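Local coordinates for structural protein VP1 (Trichodysplasia spinulosa-associated polyomavirus, PDB 4U60) that forms pentamers of the viral coat and binds sialylated glycans, including the GM1 oligosaccharide, probably to engage glycolipids on host cells, at residues V93-E98 with H131-G136. Residues are numbered along the deposited sequence; the frame is centred on the assembly and turned at random.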
ATOM      1  N   VAL C  93      13.748  -5.565  26.739  1.00 15.82           N
ATOM      2  CA  VAL C  93      14.522  -5.938  25.556  1.00 15.94           C
ATOM      3  C   VAL C  93      13.639  -5.971  24.300  1.00 15.25           C
ATOM      4  O   VAL C  93      14.053  -5.537  23.242  1.00 14.97           O
ATOM      5  CB  VAL C  93      15.124  -7.341  25.736  1.00 17.05           C
ATOM      6  CG1 VAL C  93      15.872  -7.781  24.484  1.00 17.50           C
ATOM      7  CG2 VAL C  93      16.041  -7.391  26.955  1.00 17.86           C
ATOM      8  N   SER C  94      12.437  -6.496  24.449  1.00 14.91           N
ATOM      9  CA  SER C  94      11.538  -6.700  23.313  1.00 14.86           C
ATOM     10  C   SER C  94      10.119  -6.879  23.784  1.00 14.48           C
ATOM     11  O   SER C  94       9.873  -7.222  24.946  1.00 14.52           O
ATOM     12  CB  SER C  94      11.978  -7.947  22.516  1.00 15.66           C
ATOM     13  OG  SER C  94      11.921  -9.130  23.302  1.00 16.29           O
ATOM     14  N   VAL C  95       9.182  -6.686  22.850  1.00 14.19           N
ATOM     15  CA  VAL C  95       7.763  -6.891  23.131  1.00 13.99           C
ATOM     16  C   VAL C  95       7.107  -7.574  21.941  1.00 14.22           C
ATOM     17  O   VAL C  95       7.402  -7.234  20.790  1.00 14.23           O
ATOM     18  CB  VAL C  95       7.032  -5.578  23.474  1.00 13.52           C
ATOM     19  CG1 VAL C  95       7.171  -4.541  22.355  1.00 13.19           C
ATOM     20  CG2 VAL C  95       5.570  -5.847  23.808  1.00 13.47           C
ATOM     21  N   LYS C  96       6.237  -8.531  22.235  1.00 14.32           N
ATOM     22  CA  LYS C  96       5.292  -9.076  21.252  1.00 14.69           C
ATOM     23  C   LYS C  96       3.948  -8.490  21.650  1.00 14.16           C
ATOM     24  O   LYS C  96       3.477  -8.682  22.761  1.00 14.28           O
ATOM     25  CB  LYS C  96       5.267 -10.602  21.297  1.00 15.92           C
ATOM     26  CG  LYS C  96       6.625 -11.242  21.052  1.00 17.02           C
ATOM     27  CD  LYS C  96       6.577 -12.763  21.046  1.00 18.72           C
ATOM     28  CE  LYS C  96       5.990 -13.331  19.766  1.00 19.72           C
ATOM     29  NZ  LYS C  96       5.763 -14.796  19.842  1.00 21.44           N
ATOM     30  N   THR C  97       3.324  -7.753  20.752  1.00 13.54           N
ATOM     31  CA  THR C  97       2.037  -7.139  21.069  1.00 13.31           C
ATOM     32  C   THR C  97       1.061  -7.356  19.922  1.00 13.76           C
ATOM     33  O   THR C  97       1.474  -7.359  18.752  1.00 14.09           O
ATOM     34  CB  THR C  97       2.223  -5.630  21.401  1.00 12.49           C
ATOM     35  OG1 THR C  97       0.976  -5.008  21.710  1.00 11.90           O
ATOM     36  CG2 THR C  97       2.897  -4.862  20.262  1.00 12.41           C
ATOM     37  N   GLU C  98      -0.221  -7.477  20.265  1.00 13.87           N
ATOM     38  CA  GLU C  98      -1.294  -7.767  19.311  1.00 14.62           C
ATOM     39  C   GLU C  98      -2.552  -7.106  19.737  1.00 14.56           C
ATOM     40  O   GLU C  98      -2.846  -7.014  20.936  1.00 13.94           O
ATOM     41  CB  GLU C  98      -1.641  -9.257  19.266  1.00 16.10           C
ATOM     42  CG  GLU C  98      -0.536 -10.216  18.975  1.00 17.00           C
ATOM     43  CD  GLU C  98      -0.975 -11.658  19.148  1.00 17.96           C
ATOM     44  OE1 GLU C  98      -0.146 -12.405  19.680  1.00 18.69           O
ATOM     45  OE2 GLU C  98      -2.089 -12.057  18.700  1.00 18.44           O
ATOM     46  N   HIS C 131      -3.965   3.681  16.309  1.00  9.47           N
ATOM     47  CA  HIS C 131      -3.289   2.590  17.004  1.00 10.06           C
ATOM     48  C   HIS C 131      -1.956   3.050  17.496  1.00 10.43           C
ATOM     49  O   HIS C 131      -1.120   3.491  16.709  1.00 11.31           O
ATOM     50  CB  HIS C 131      -3.116   1.370  16.088  1.00 10.07           C
ATOM     51  CG  HIS C 131      -4.419   0.878  15.581  1.00 10.18           C
ATOM     52  ND1 HIS C 131      -5.230   0.081  16.349  1.00 10.25           N
ATOM     53  CD2 HIS C 131      -5.112   1.151  14.458  1.00 10.16           C
ATOM     54  CE1 HIS C 131      -6.363  -0.141  15.709  1.00 10.36           C
ATOM     55  NE2 HIS C 131      -6.313   0.495  14.556  1.00 10.22           N
ATOM     56  N   MET C 132      -1.765   2.959  18.808  1.00 10.63           N
ATOM     57  CA  MET C 132      -0.460   3.246  19.335  0.50 10.80           C
ATOM     58  C   MET C 132      -0.190   2.410  20.564  1.00 11.03           C
ATOM     59  O   MET C 132      -1.100   1.931  21.245  1.00 11.31           O
ATOM     60  CB  MET C 132      -0.301   4.732  19.622  0.50 10.81           C
ATOM     61  CG  MET C 132      -1.104   5.214  20.807  0.50 11.06           C
ATOM     62  SD  MET C 132      -0.308   4.946  22.417  0.50 11.40           S
ATOM     63  CE  MET C 132       1.091   6.061  22.419  0.50 11.39           C
ATOM     64  N   PHE C 133       1.087   2.137  20.777  1.00 10.91           N
ATOM     65  CA  PHE C 133       1.491   1.516  22.031  1.00 11.08           C
ATOM     66  C   PHE C 133       2.850   2.078  22.424  1.00 11.06           C
ATOM     67  O   PHE C 133       3.590   2.626  21.605  1.00 10.91           O
ATOM     68  CB  PHE C 133       1.507  -0.020  21.982  1.00 11.86           C
ATOM     69  CG  PHE C 133       2.611  -0.605  21.151  1.00 12.15           C
ATOM     70  CD1 PHE C 133       2.448  -0.782  19.785  1.00 12.36           C
ATOM     71  CD2 PHE C 133       3.802  -0.974  21.734  1.00 13.01           C
ATOM     72  CE1 PHE C 133       3.453  -1.327  19.004  1.00 12.65           C
ATOM     73  CE2 PHE C 133       4.821  -1.515  20.939  1.00 13.46           C
ATOM     74  CZ  PHE C 133       4.637  -1.686  19.581  1.00 13.36           C
ATOM     75  N   ALA C 134       3.132   1.980  23.715  1.00 10.84           N
ATOM     76  CA  ALA C 134       4.384   2.444  24.264  1.00 11.05           C
ATOM     77  C   ALA C 134       4.785   1.527  25.407  1.00 11.51           C
ATOM     78  O   ALA C 134       3.930   1.036  26.169  1.00 11.90           O
ATOM     79  CB  ALA C 134       4.256   3.868  24.748  1.00 11.08           C
ATOM     80  N   VAL C 135       6.074   1.248  25.480  1.00 11.75           N
ATOM     81  CA  VAL C 135       6.670   0.482  26.586  1.00 11.96           C
ATOM     82  C   VAL C 135       7.858   1.283  27.093  1.00 12.20           C
ATOM     83  O   VAL C 135       8.724   1.688  26.316  1.00 11.86           O
ATOM     84  CB  VAL C 135       7.127  -0.924  26.142  1.00 12.32           C
ATOM     85  CG1 VAL C 135       7.712  -1.717  27.322  1.00 12.81           C
ATOM     86  CG2 VAL C 135       5.983  -1.701  25.511  1.00 12.36           C
ATOM     87  N   GLY C 136       7.895   1.524  28.402  1.00 12.20           N
ATOM     88  CA  GLY C 136       8.987   2.289  28.992  1.00 12.66           C
ATOM     89  C   GLY C 136       9.239   1.984  30.445  1.00 13.38           C
ATOM     90  O   GLY C 136       8.528   1.207  31.080  1.00 13.75           O
TER
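Thr97 lowers its methyl group onto the ring of Phe133, joining two strands that face each other across the inside of the VP1 jelly roll. The strand segments 93-98 and 131-136 run roughly antiparallel, at 150°, with their axes 9.4 Å apart at closest approach. That spacing is one of facing layers rather than paired neighbours, and the contact is made wholly by side chains, alternate residues pointing inward from each strand.

The tight part is a CH-pi contact: Thr97 CG2 sits 3.8 Å from the centroid of the Phe133 ring, 15° off its normal. Torsions on both sides bring this about. In Phe133, chi1 sends the ring across to strand 93-98, and chi2 near -86° turns its face to Thr97. The rotamer of Thr97 puts CG2 between the backbone N and the carbonyl carbon, over that face, and leaves OG1 beside the carbonyl carbon, where it bonds to Tyr268 O and Arg267 NH1 on the adjoining strand 260-279. The ring also stacks with Tyr204 of strand 201-208 and touches Cys246 of strand 241-254.

Toward Val135 the packing is looser. Val95 slides past the phenyl group, its CG1 approaching obliquely to 4.1 Å from Phe133 CE2. At the other end of segment 93-98 the strand reaches the pentamer interface, Glu98 OE2 bonding to Tyr203 OH of a neighbouring subunit. Where the two valines meet, the gap is widest among the touching pairs, with Val95 CG1 4.4 Å from Val135 CG2.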